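Local coordinates for protein alpha-L-rhamnosidase (Klebsiella oxytoca, PDB 4XHC) that probably hydrolyses terminal alpha-L-rhamnose from rhamnosides as a two-domain glycoside hydrolase of family GH78, and binds the product rhamnose in its pocket, at residues Asp310-Tyr315 against Ile383-Arg388; Asn314-Gln317 against Asp321-Thr324; Lys490-Ala495 against Phe508-Pro513. All blocks are in the same frame, centred on the assembly; numbering follows the deposited sequence.

Interaction 1 (Asp310-Tyr315 against Ile383-Arg388); sequences DVLYNY and IWLAER
The forked end of L385 is the bump in this helix pair, and the hollow it fills is the groove between L312 and Y313 on the surface of helix 302-319. One branch settles beside the backbone, with CD2 of L385 4.2 Å from CA of Y313. The other branch reaches both side chains that line the groove: CD1 of L385 is 4.3 Å from CB of Y313 and 4.4 Å from CD2 of L312. A branched leucine suits the place because its two methyls can touch different parts of the facing turn at once. Y313 answers from the other helix. With CG anti to the backbone N (chi1 171°), its ring extends toward W384 and presents one face to CE3 of W384, which comes within 3.6 Å of CZ of Y313. The two rings meet obliquely, their planes 37° apart. Both helices belong to the six-hairpin glycosidase domain, the helical barrel on which GH78 enzymes build their catalytic domain, and the two axes here pass 10.5 Å apart at 59°. Across so wide a gap the backbones stay apart, and the aromatics serve as flat, largely apolar groups long enough to span it at the partly exposed margin, where Y313 and W384 lie. On the buried flank L312 also touches A332, and L385 touches W329, both on helix 322-340.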
ATOM      1  N   ASP A 310     -11.752 -22.828  35.305  1.00 54.45           N
ATOM      2  CA  ASP A 310     -10.469 -23.507  35.486  1.00 55.92           C
ATOM      3  C   ASP A 310      -9.306 -22.506  35.460  1.00 57.19           C
ATOM      4  O   ASP A 310      -8.339 -22.663  36.210  1.00 59.47           O
ATOM      5  CB  ASP A 310     -10.265 -24.640  34.470  1.00 54.43           C
ATOM      6  CG  ASP A 310      -9.091 -25.578  34.843  1.00 55.29           C
ATOM      7  OD1 ASP A 310      -8.950 -25.997  36.020  1.00 55.89           O
ATOM      8  OD2 ASP A 310      -8.297 -25.897  33.940  1.00 52.54           O
ATOM      9  N   VAL A 311      -9.410 -21.465  34.636  1.00 55.38           N
ATOM     10  CA  VAL A 311      -8.381 -20.424  34.623  1.00 55.72           C
ATOM     11  C   VAL A 311      -8.314 -19.710  35.974  1.00 56.44           C
ATOM     12  O   VAL A 311      -7.224 -19.450  36.479  1.00 57.97           O
ATOM     13  CB  VAL A 311      -8.595 -19.382  33.501  1.00 54.68           C
ATOM     14  CG1 VAL A 311      -7.533 -18.293  33.585  1.00 55.50           C
ATOM     15  CG2 VAL A 311      -8.546 -20.054  32.135  1.00 53.04           C
ATOM     16  N   LEU A 312      -9.475 -19.385  36.541  1.00 55.55           N
ATOM     17  CA  LEU A 312      -9.526 -18.723  37.845  1.00 57.00           C
ATOM     18  C   LEU A 312      -8.948 -19.618  38.934  1.00 57.62           C
ATOM     19  O   LEU A 312      -8.191 -19.153  39.786  1.00 60.57           O
ATOM     20  CB  LEU A 312     -10.957 -18.323  38.204  1.00 57.13           C
ATOM     21  CG  LEU A 312     -11.148 -17.447  39.450  1.00 59.36           C
ATOM     22  CD1 LEU A 312     -10.366 -16.150  39.359  1.00 61.13           C
ATOM     23  CD2 LEU A 312     -12.622 -17.139  39.667  1.00 60.06           C
ATOM     24  N   TYR A 313      -9.290 -20.902  38.895  1.00 56.76           N
ATOM     25  CA  TYR A 313      -8.755 -21.862  39.858  1.00 57.91           C
ATOM     26  C   TYR A 313      -7.219 -21.983  39.752  1.00 58.38           C
ATOM     27  O   TYR A 313      -6.525 -21.890  40.773  1.00 59.08           O
ATOM     28  CB  TYR A 313      -9.443 -23.233  39.714  1.00 57.32           C
ATOM     29  CG  TYR A 313      -8.774 -24.318  40.526  1.00 58.31           C
ATOM     30  CD1 TYR A 313      -8.916 -24.364  41.909  1.00 60.43           C
ATOM     31  CD2 TYR A 313      -7.970 -25.283  39.912  1.00 57.74           C
ATOM     32  CE1 TYR A 313      -8.284 -25.345  42.659  1.00 62.58           C
ATOM     33  CE2 TYR A 313      -7.338 -26.271  40.651  1.00 59.43           C
ATOM     34  CZ  TYR A 313      -7.499 -26.295  42.021  1.00 61.87           C
ATOM     35  OH  TYR A 313      -6.862 -27.259  42.752  1.00 63.71           O
ATOM     36  N   ASN A 314      -6.692 -22.153  38.532  1.00 57.44           N
ATOM     37  CA  ASN A 314      -5.225 -22.262  38.319  1.00 58.12           C
ATOM     38  C   ASN A 314      -4.466 -20.983  38.707  1.00 58.40           C
ATOM     39  O   ASN A 314      -3.322 -21.052  39.178  1.00 57.42           O
ATOM     40  CB  ASN A 314      -4.878 -22.615  36.861  1.00 57.17           C
ATOM     41  CG  ASN A 314      -5.393 -23.988  36.425  1.00 56.98           C
ATOM     42  OD1 ASN A 314      -5.455 -24.932  37.206  1.00 58.91           O
ATOM     43  ND2 ASN A 314      -5.760 -24.094  35.157  1.00 56.27           N
ATOM     44  N   TYR A 315      -5.115 -19.830  38.500  1.00 57.56           N
ATOM     45  CA  TYR A 315      -4.553 -18.517  38.850  1.00 58.69           C
ATOM     46  C   TYR A 315      -4.441 -18.340  40.361  1.00 60.74           C
ATOM     47  O   TYR A 315      -3.449 -17.791  40.855  1.00 61.89           O
ATOM     48  CB  TYR A 315      -5.384 -17.364  38.256  1.00 58.54           C
ATOM     49  CG  TYR A 315      -4.948 -16.003  38.764  1.00 60.88           C
ATOM     50  CD1 TYR A 315      -3.791 -15.389  38.276  1.00 61.84           C
ATOM     51  CD2 TYR A 315      -5.670 -15.341  39.757  1.00 62.64           C
ATOM     52  CE1 TYR A 315      -3.370 -14.151  38.756  1.00 63.86           C
ATOM     53  CE2 TYR A 315      -5.257 -14.101  40.240  1.00 65.24           C
ATOM     54  CZ  TYR A 315      -4.105 -13.509  39.739  1.00 65.12           C
ATOM     55  OH  TYR A 315      -3.694 -12.283  40.217  1.00 65.73           O
ATOM     56  N   ILE A 383     -16.362 -26.547  42.559  1.00 58.03           N
ATOM     57  CA  ILE A 383     -16.532 -27.032  43.925  1.00 61.23           C
ATOM     58  C   ILE A 383     -15.357 -26.584  44.781  1.00 62.93           C
ATOM     59  O   ILE A 383     -15.546 -26.109  45.904  1.00 65.08           O
ATOM     60  CB  ILE A 383     -16.652 -28.565  43.975  1.00 62.24           C
ATOM     61  CG1 ILE A 383     -17.978 -28.998  43.361  1.00 63.06           C
ATOM     62  CG2 ILE A 383     -16.573 -29.086  45.405  1.00 65.13           C
ATOM     63  CD1 ILE A 383     -18.017 -30.464  42.985  1.00 63.50           C
ATOM     64  N   TRP A 384     -14.145 -26.732  44.260  1.00 61.51           N
ATOM     65  CA  TRP A 384     -12.969 -26.355  45.028  1.00 62.79           C
ATOM     66  C   TRP A 384     -12.982 -24.855  45.346  1.00 64.50           C
ATOM     67  O   TRP A 384     -12.614 -24.441  46.461  1.00 65.66           O
ATOM     68  CB  TRP A 384     -11.684 -26.782  44.307  1.00 60.96           C
ATOM     69  CG  TRP A 384     -11.490 -28.283  44.271  1.00 59.90           C
ATOM     70  CD1 TRP A 384     -11.920 -29.189  45.203  1.00 61.50           C
ATOM     71  CD2 TRP A 384     -10.791 -29.039  43.275  1.00 57.87           C
ATOM     72  NE1 TRP A 384     -11.542 -30.459  44.844  1.00 60.82           N
ATOM     73  CE2 TRP A 384     -10.847 -30.398  43.664  1.00 59.12           C
ATOM     74  CE3 TRP A 384     -10.119 -28.703  42.091  1.00 56.17           C
ATOM     75  CZ2 TRP A 384     -10.261 -31.423  42.907  1.00 57.96           C
ATOM     76  CZ3 TRP A 384      -9.537 -29.726  41.339  1.00 55.62           C
ATOM     77  CH2 TRP A 384      -9.612 -31.069  41.754  1.00 55.93           C
ATOM     78  N   LEU A 385     -13.435 -24.054  44.384  1.00 63.30           N
ATOM     79  CA  LEU A 385     -13.579 -22.614  44.596  1.00 65.49           C
ATOM     80  C   LEU A 385     -14.713 -22.319  45.574  1.00 67.56           C
ATOM     81  O   LEU A 385     -14.570 -21.484  46.470  1.00 68.66           O
ATOM     82  CB  LEU A 385     -13.831 -21.888  43.272  1.00 64.22           C
ATOM     83  CG  LEU A 385     -12.642 -21.771  42.313  1.00 63.75           C
ATOM     84  CD1 LEU A 385     -13.107 -21.273  40.954  1.00 61.97           C
ATOM     85  CD2 LEU A 385     -11.570 -20.848  42.871  1.00 65.67           C
ATOM     86  N   ALA A 386     -15.839 -23.007  45.399  1.00 67.80           N
ATOM     87  CA  ALA A 386     -16.993 -22.824  46.283  1.00 70.29           C
ATOM     88  C   ALA A 386     -16.655 -23.106  47.744  1.00 72.65           C
ATOM     89  O   ALA A 386     -17.108 -22.388  48.620  1.00 72.80           O
ATOM     90  CB  ALA A 386     -18.159 -23.693  45.834  1.00 69.65           C
ATOM     91  N   GLU A 387     -15.853 -24.140  47.996  1.00 74.55           N
ATOM     92  CA  GLU A 387     -15.420 -24.472  49.358  1.00 78.16           C
ATOM     93  C   GLU A 387     -14.828 -23.249  50.086  1.00 79.71           C
ATOM     94  O   GLU A 387     -15.035 -23.092  51.285  1.00 83.57           O
ATOM     95  CB  GLU A 387     -14.430 -25.662  49.358  1.00 79.96           C
ATOM     96  CG  GLU A 387     -15.071 -27.040  49.616  1.00 83.15           C
ATOM     97  CD  GLU A 387     -14.309 -28.229  49.002  1.00 84.03           C
ATOM     98  OE1 GLU A 387     -13.064 -28.178  48.902  1.00 84.60           O
ATOM     99  OE2 GLU A 387     -14.957 -29.238  48.617  1.00 83.38           O
ATOM    100  N   ARG A 388     -14.130 -22.374  49.359  1.00 78.26           N
ATOM    101  CA  ARG A 388     -13.545 -21.151  49.937  1.00 78.91           C
ATOM    102  C   ARG A 388     -14.502 -19.963  50.008  1.00 78.26           C
ATOM    103  O   ARG A 388     -14.530 -19.263  51.006  1.00 81.31           O
ATOM    104  CB  ARG A 388     -12.333 -20.696  49.129  1.00 79.51           C
ATOM    105  CG  ARG A 388     -11.221 -21.715  49.004  1.00 80.49           C
ATOM    106  CD  ARG A 388     -10.209 -21.240  47.967  1.00 80.54           C
ATOM    107  NE  ARG A 388      -9.033 -22.103  47.909  1.00 81.13           N
ATOM    108  CZ  ARG A 388      -8.068 -22.135  48.827  1.00 83.62           C
ATOM    109  NH1 ARG A 388      -8.118 -21.348  49.904  1.00 85.64           N
ATOM    110  NH2 ARG A 388      -7.047 -22.968  48.667  1.00 83.61           N
TER

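Interaction 2 (Asn314-Gln317 against Asp321-Thr324); sequences NYLQ and DMAT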
ATOM      1  N   ASN A 314      -6.692 -22.153  38.532  1.00 57.44           N
ATOM      2  CA  ASN A 314      -5.225 -22.262  38.319  1.00 58.12           C
ATOM      3  C   ASN A 314      -4.466 -20.983  38.707  1.00 58.40           C
ATOM      4  O   ASN A 314      -3.322 -21.052  39.178  1.00 57.42           O
ATOM      5  CB  ASN A 314      -4.878 -22.615  36.861  1.00 57.17           C
ATOM      6  CG  ASN A 314      -5.393 -23.988  36.425  1.00 56.98           C
ATOM      7  OD1 ASN A 314      -5.455 -24.932  37.206  1.00 58.91           O
ATOM      8  ND2 ASN A 314      -5.760 -24.094  35.157  1.00 56.27           N
ATOM      9  N   TYR A 315      -5.115 -19.830  38.500  1.00 57.56           N
ATOM     10  CA  TYR A 315      -4.553 -18.517  38.850  1.00 58.69           C
ATOM     11  C   TYR A 315      -4.441 -18.340  40.361  1.00 60.74           C
ATOM     12  O   TYR A 315      -3.449 -17.791  40.855  1.00 61.89           O
ATOM     13  CB  TYR A 315      -5.384 -17.364  38.256  1.00 58.54           C
ATOM     14  CG  TYR A 315      -4.948 -16.003  38.764  1.00 60.88           C
ATOM     15  CD1 TYR A 315      -3.791 -15.389  38.276  1.00 61.84           C
ATOM     16  CD2 TYR A 315      -5.670 -15.341  39.757  1.00 62.64           C
ATOM     17  CE1 TYR A 315      -3.370 -14.151  38.756  1.00 63.86           C
ATOM     18  CE2 TYR A 315      -5.257 -14.101  40.240  1.00 65.24           C
ATOM     19  CZ  TYR A 315      -4.105 -13.509  39.739  1.00 65.12           C
ATOM     20  OH  TYR A 315      -3.694 -12.283  40.217  1.00 65.73           O
ATOM     21  N   LEU A 316      -5.456 -18.802  41.089  1.00 60.50           N
ATOM     22  CA  LEU A 316      -5.405 -18.795  42.541  1.00 63.34           C
ATOM     23  C   LEU A 316      -4.268 -19.682  43.066  1.00 64.82           C
ATOM     24  O   LEU A 316      -3.510 -19.249  43.933  1.00 64.98           O
ATOM     25  CB  LEU A 316      -6.746 -19.242  43.123  1.00 64.64           C
ATOM     26  CG  LEU A 316      -6.857 -19.269  44.655  1.00 67.58           C
ATOM     27  CD1 LEU A 316      -6.587 -17.888  45.240  1.00 70.14           C
ATOM     28  CD2 LEU A 316      -8.220 -19.794  45.087  1.00 67.35           C
ATOM     29  N   GLN A 317      -4.148 -20.903  42.535  1.00 65.53           N
ATOM     30  CA  GLN A 317      -3.102 -21.853  42.963  1.00 69.16           C
ATOM     31  C   GLN A 317      -1.696 -21.293  42.790  1.00 70.71           C
ATOM     32  O   GLN A 317      -0.849 -21.441  43.665  1.00 72.56           O
ATOM     33  CB  GLN A 317      -3.185 -23.172  42.173  1.00 69.77           C
ATOM     34  CG  GLN A 317      -4.420 -24.044  42.422  1.00 71.63           C
ATOM     35  CD  GLN A 317      -4.813 -24.156  43.884  1.00 74.85           C
ATOM     36  OE1 GLN A 317      -4.116 -24.783  44.688  1.00 76.67           O
ATOM     37  NE2 GLN A 317      -5.940 -23.544  44.234  1.00 74.97           N
ATOM     38  N   ASP A 321      -3.694 -15.131  44.968  1.00 79.59           N
ATOM     39  CA  ASP A 321      -4.365 -13.836  45.009  1.00 80.45           C
ATOM     40  C   ASP A 321      -5.838 -14.066  45.365  1.00 79.86           C
ATOM     41  O   ASP A 321      -6.688 -14.211  44.481  1.00 77.38           O
ATOM     42  CB  ASP A 321      -4.211 -13.155  43.640  1.00 80.28           C
ATOM     43  CG  ASP A 321      -4.814 -11.748  43.578  1.00 81.77           C
ATOM     44  OD1 ASP A 321      -5.310 -11.233  44.601  1.00 83.76           O
ATOM     45  OD2 ASP A 321      -4.789 -11.155  42.477  1.00 80.58           O
ATOM     46  N   MET A 322      -6.133 -14.102  46.666  1.00 81.78           N
ATOM     47  CA  MET A 322      -7.497 -14.350  47.146  1.00 80.66           C
ATOM     48  C   MET A 322      -8.462 -13.213  46.797  1.00 78.15           C
ATOM     49  O   MET A 322      -9.630 -13.465  46.506  1.00 76.22           O
ATOM     50  CB  MET A 322      -7.506 -14.602  48.658  1.00 84.81           C
ATOM     51  CG  MET A 322      -7.020 -15.987  49.052  1.00 86.97           C
ATOM     52  SD  MET A 322      -8.266 -17.282  48.827  1.00 90.88           S
ATOM     53  CE  MET A 322      -9.007 -17.371  50.466  1.00 94.00           C
ATOM     54  N   ALA A 323      -7.970 -11.973  46.802  1.00 77.62           N
ATOM     55  CA  ALA A 323      -8.796 -10.802  46.471  1.00 76.94           C
ATOM     56  C   ALA A 323      -9.435 -10.914  45.082  1.00 74.09           C
ATOM     57  O   ALA A 323     -10.637 -10.689  44.932  1.00 74.20           O
ATOM     58  CB  ALA A 323      -7.970  -9.524  46.564  1.00 77.92           C
ATOM     59  N   THR A 324      -8.629 -11.274  44.080  1.00 70.76           N
ATOM     60  CA  THR A 324      -9.107 -11.393  42.709  1.00 67.24           C
ATOM     61  C   THR A 324     -10.072 -12.563  42.596  1.00 65.83           C
ATOM     62  O   THR A 324     -11.125 -12.458  41.962  1.00 65.32           O
ATOM     63  CB  THR A 324      -7.943 -11.569  41.701  1.00 65.53           C
ATOM     64  OG1 THR A 324      -7.180 -10.358  41.624  1.00 66.65           O
ATOM     65  CG2 THR A 324      -8.458 -11.894  40.305  1.00 62.56           C
TER
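Y315 lays the hydroxyl end of its ring against the side chain of D321, with CE2 of the tyrosine 3.7 Å from CB of the aspartate. From the ring edge, OH of Y315 donates a 2.8 Å hydrogen bond to OD2 of D321, meeting the anti lone pair that points away from the other carboxylate oxygen. The ring and carboxylate planes stand 62° apart. The same OD2 takes a second bond, from OG1 of T324 at 2.7 Å, which arrives from above the carboxylate plane; two donors therefore grip one oxygen and help to fix the rotation of the group. D321 stands at the N-cap of helix 322-340, in the short link from helix 302-319 within the helical glycosidase domain, and its OD1 accepts a weak capping bond from N of T324. One short carboxylate can thus cap the new helix and still receive the tyrosine of the preceding one; its negative charge would also be favoured at a helix N-terminus. T324 turns CG2 toward the tyrosine, 3.9 Å from CE2 of Y315, while OG1 of T324 also accepts from NE of R268 on helix 264-276. Beyond the polar cluster, CD1 of L316 rests 3.8 Å from the carbonyl O of D321. The same methyl lies 4.0 Å from SD of M322, whose unbranched chain bends at chi2 and chi3 to bring the sulfur beside the leucine.

Interaction 3 (Lys490-Ala495 against Phe508-Pro513); sequences KAYWGA and FDPAHP
One face of the Y492 ring is covered by CD2 of F508, while its edge meets CD of P510 and, near its own plane, the carbonyl O of F508. The F508 ring in turn has A495 at its edge, CB of A495 standing 4.1 Å from CZ of F508, and the backbone N of P510 over one face, toward the rim. Here helix 482-498 of the six-hairpin glycosidase domain is joined to a loop that folds into a type I beta turn from D509 to H512. The two aromatic side chains run alongside one another, pointing opposite ways with their planes 36° apart, CE1 of Y492 lying 3.5 Å from CD2 of F508. A tyrosine on the helix supplies both an apolar face and a donor for the loop backbone. Its chi1 of -174° swings the ring off the helix, beside the loop. P510 takes the second position of the turn, where the restricted phi of proline fits, and CD of P510 packs 3.8 Å from CE1 of Y492. N of H512 closes the turn on O of D509 at 2.9 Å. The side chain of D509 reinforces it: OD1 accepts from N of A511, an Asx turn, and OD2 from ND1 of H512. F508 is further held by an edge-to-face contact with W505. The hydroxyl OH of Y492 donates to O of F508 at 2.7 Å, in the carbonyl plane and on a lone pair, with a C=O...donor angle of 133°.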
ATOM      1  N   LYS A 490       7.539 -36.482  22.395  1.00 55.57           N
ATOM      2  CA  LYS A 490       8.620 -36.616  21.429  1.00 57.16           C
ATOM      3  C   LYS A 490       8.152 -36.953  20.012  1.00 57.57           C
ATOM      4  O   LYS A 490       8.676 -36.413  19.039  1.00 58.44           O
ATOM      5  CB  LYS A 490       9.589 -37.699  21.885  1.00 59.40           C
ATOM      6  CG  LYS A 490      10.388 -37.341  23.120  1.00 60.21           C
ATOM      7  CD  LYS A 490      11.356 -38.462  23.446  1.00 62.19           C
ATOM      8  CE  LYS A 490      12.337 -38.053  24.516  1.00 63.61           C
ATOM      9  NZ  LYS A 490      13.063 -39.253  24.998  1.00 66.58           N
ATOM     10  N   ALA A 491       7.186 -37.860  19.893  1.00 57.30           N
ATOM     11  CA  ALA A 491       6.707 -38.295  18.580  1.00 56.52           C
ATOM     12  C   ALA A 491       5.972 -37.174  17.850  1.00 54.48           C
ATOM     13  O   ALA A 491       6.188 -36.962  16.659  1.00 57.05           O
ATOM     14  CB  ALA A 491       5.797 -39.500  18.726  1.00 56.77           C
ATOM     15  N   TYR A 492       5.116 -36.456  18.569  1.00 51.26           N
ATOM     16  CA  TYR A 492       4.278 -35.416  17.972  1.00 49.28           C
ATOM     17  C   TYR A 492       5.006 -34.068  17.836  1.00 48.74           C
ATOM     18  O   TYR A 492       5.268 -33.622  16.727  1.00 49.09           O
ATOM     19  CB  TYR A 492       2.997 -35.271  18.788  1.00 47.34           C
ATOM     20  CG  TYR A 492       1.964 -34.328  18.215  1.00 45.55           C
ATOM     21  CD1 TYR A 492       1.244 -34.657  17.083  1.00 44.46           C
ATOM     22  CD2 TYR A 492       1.681 -33.119  18.844  1.00 45.34           C
ATOM     23  CE1 TYR A 492       0.287 -33.797  16.574  1.00 43.26           C
ATOM     24  CE2 TYR A 492       0.724 -32.253  18.344  1.00 43.65           C
ATOM     25  CZ  TYR A 492       0.032 -32.594  17.209  1.00 42.49           C
ATOM     26  OH  TYR A 492      -0.922 -31.718  16.740  1.00 41.68           O
ATOM     27  N   TRP A 493       5.341 -33.425  18.953  1.00 48.37           N
ATOM     28  CA  TRP A 493       6.043 -32.135  18.903  1.00 47.87           C
ATOM     29  C   TRP A 493       7.462 -32.253  18.336  1.00 48.44           C
ATOM     30  O   TRP A 493       7.942 -31.335  17.680  1.00 48.46           O
ATOM     31  CB  TRP A 493       6.094 -31.488  20.280  1.00 48.35           C
ATOM     32  CG  TRP A 493       4.804 -30.842  20.716  1.00 47.82           C
ATOM     33  CD1 TRP A 493       4.443 -29.550  20.528  1.00 47.64           C
ATOM     34  CD2 TRP A 493       3.736 -31.451  21.440  1.00 48.75           C
ATOM     35  NE1 TRP A 493       3.213 -29.315  21.072  1.00 46.03           N
ATOM     36  CE2 TRP A 493       2.760 -30.465  21.650  1.00 47.24           C
ATOM     37  CE3 TRP A 493       3.513 -32.740  21.942  1.00 51.65           C
ATOM     38  CZ2 TRP A 493       1.577 -30.719  22.334  1.00 48.00           C
ATOM     39  CZ3 TRP A 493       2.330 -32.998  22.617  1.00 51.11           C
ATOM     40  CH2 TRP A 493       1.375 -31.992  22.800  1.00 50.07           C
ATOM     41  N   GLY A 494       8.128 -33.380  18.575  1.00 48.72           N
ATOM     42  CA  GLY A 494       9.433 -33.636  17.957  1.00 50.96           C
ATOM     43  C   GLY A 494       9.394 -33.686  16.435  1.00 51.81           C
ATOM     44  O   GLY A 494      10.374 -33.346  15.763  1.00 51.95           O
ATOM     45  N   ALA A 495       8.254 -34.117  15.892  1.00 52.26           N
ATOM     46  CA  ALA A 495       8.038 -34.128  14.441  1.00 52.73           C
ATOM     47  C   ALA A 495       8.040 -32.716  13.867  1.00 52.41           C
ATOM     48  O   ALA A 495       8.642 -32.477  12.824  1.00 54.70           O
ATOM     49  CB  ALA A 495       6.739 -34.833  14.093  1.00 51.57           C
ATOM     50  N   PHE A 508      -1.939 -29.305  13.408  1.00 44.29           N
ATOM     51  CA  PHE A 508      -1.012 -30.388  13.021  1.00 46.37           C
ATOM     52  C   PHE A 508      -1.587 -31.814  13.159  1.00 48.20           C
ATOM     53  O   PHE A 508      -1.753 -32.345  14.266  1.00 50.45           O
ATOM     54  CB  PHE A 508       0.326 -30.266  13.781  1.00 46.05           C
ATOM     55  CG  PHE A 508       1.376 -31.262  13.339  1.00 46.91           C
ATOM     56  CD1 PHE A 508       1.624 -31.494  11.986  1.00 47.25           C
ATOM     57  CD2 PHE A 508       2.125 -31.960  14.277  1.00 47.10           C
ATOM     58  CE1 PHE A 508       2.579 -32.412  11.585  1.00 48.61           C
ATOM     59  CE2 PHE A 508       3.081 -32.881  13.877  1.00 48.13           C
ATOM     60  CZ  PHE A 508       3.310 -33.106  12.531  1.00 49.23           C
ATOM     61  N   ASP A 509      -1.908 -32.410  12.016  1.00 50.69           N
ATOM     62  CA  ASP A 509      -2.274 -33.824  11.916  1.00 53.62           C
ATOM     63  C   ASP A 509      -1.132 -34.508  11.154  1.00 57.23           C
ATOM     64  O   ASP A 509      -0.989 -34.293   9.953  1.00 60.74           O
ATOM     65  CB  ASP A 509      -3.602 -33.968  11.155  1.00 53.62           C
ATOM     66  CG  ASP A 509      -3.979 -35.419  10.868  1.00 54.76           C
ATOM     67  OD1 ASP A 509      -3.328 -36.351  11.398  1.00 54.45           O
ATOM     68  OD2 ASP A 509      -4.947 -35.617  10.099  1.00 55.32           O
ATOM     69  N   PRO A 510      -0.307 -35.318  11.849  1.00 58.37           N
ATOM     70  CA  PRO A 510       0.862 -35.968  11.233  1.00 59.18           C
ATOM     71  C   PRO A 510       0.564 -36.710   9.947  1.00 60.65           C
ATOM     72  O   PRO A 510       1.382 -36.700   9.043  1.00 60.43           O
ATOM     73  CB  PRO A 510       1.314 -36.954  12.304  1.00 59.86           C
ATOM     74  CG  PRO A 510       0.897 -36.323  13.587  1.00 58.12           C
ATOM     75  CD  PRO A 510      -0.347 -35.530  13.306  1.00 57.22           C
ATOM     76  N   ALA A 511      -0.607 -37.336   9.871  1.00 63.08           N
ATOM     77  CA  ALA A 511      -1.019 -38.078   8.676  1.00 65.55           C
ATOM     78  C   ALA A 511      -1.398 -37.181   7.487  1.00 66.46           C
ATOM     79  O   ALA A 511      -1.371 -37.652   6.354  1.00 68.62           O
ATOM     80  CB  ALA A 511      -2.168 -39.019   9.007  1.00 65.07           C
ATOM     81  N   HIS A 512      -1.774 -35.920   7.743  1.00 65.19           N
ATOM     82  CA  HIS A 512      -2.090 -34.933   6.681  1.00 66.26           C
ATOM     83  C   HIS A 512      -1.453 -33.594   7.019  1.00 64.71           C
ATOM     84  O   HIS A 512      -2.097 -32.726   7.618  1.00 62.95           O
ATOM     85  CB  HIS A 512      -3.603 -34.736   6.522  1.00 66.07           C
ATOM     86  CG  HIS A 512      -4.331 -35.987   6.151  1.00 69.02           C
ATOM     87  ND1 HIS A 512      -4.990 -36.762   7.082  1.00 70.91           N
ATOM     88  CD2 HIS A 512      -4.479 -36.614   4.963  1.00 71.40           C
ATOM     89  CE1 HIS A 512      -5.526 -37.809   6.479  1.00 72.73           C
ATOM     90  NE2 HIS A 512      -5.229 -37.742   5.193  1.00 73.96           N
ATOM     91  N   PRO A 513      -0.178 -33.409   6.648  1.00 65.65           N
ATOM     92  CA  PRO A 513       0.478 -32.196   7.150  1.00 61.84           C
ATOM     93  C   PRO A 513      -0.015 -30.931   6.438  1.00 60.42           C
ATOM     94  O   PRO A 513       0.142 -29.846   6.975  1.00 56.76           O
ATOM     95  CB  PRO A 513       1.970 -32.465   6.899  1.00 63.19           C
ATOM     96  CG  PRO A 513       2.064 -33.899   6.446  1.00 65.48           C
ATOM     97  CD  PRO A 513       0.737 -34.230   5.834  1.00 66.44           C
TER

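Interactions 1 and 2 share helix 302-319, using overlapping stretches of it, and their centres lie 8 Å apart. They touch directly: CD2 of L385 packs 4.2 Å from CD2 of L316, NE of R388 is 3.7 Å from CD2 of L316, and NH1 of R388 is 4.1 Å from CE of M322, so helices 302-319, 322-340 and 368-389 pack together. Interaction 3 lies well away, its centre 34 Å from interaction 1 and 35 Å from interaction 2, the nearest atoms about 16 Å apart in each case. It does not touch the sugar, the F508 side chain being about 12 Å from the bound rhamnose, but F508 comes two residues after the pocket residue E506.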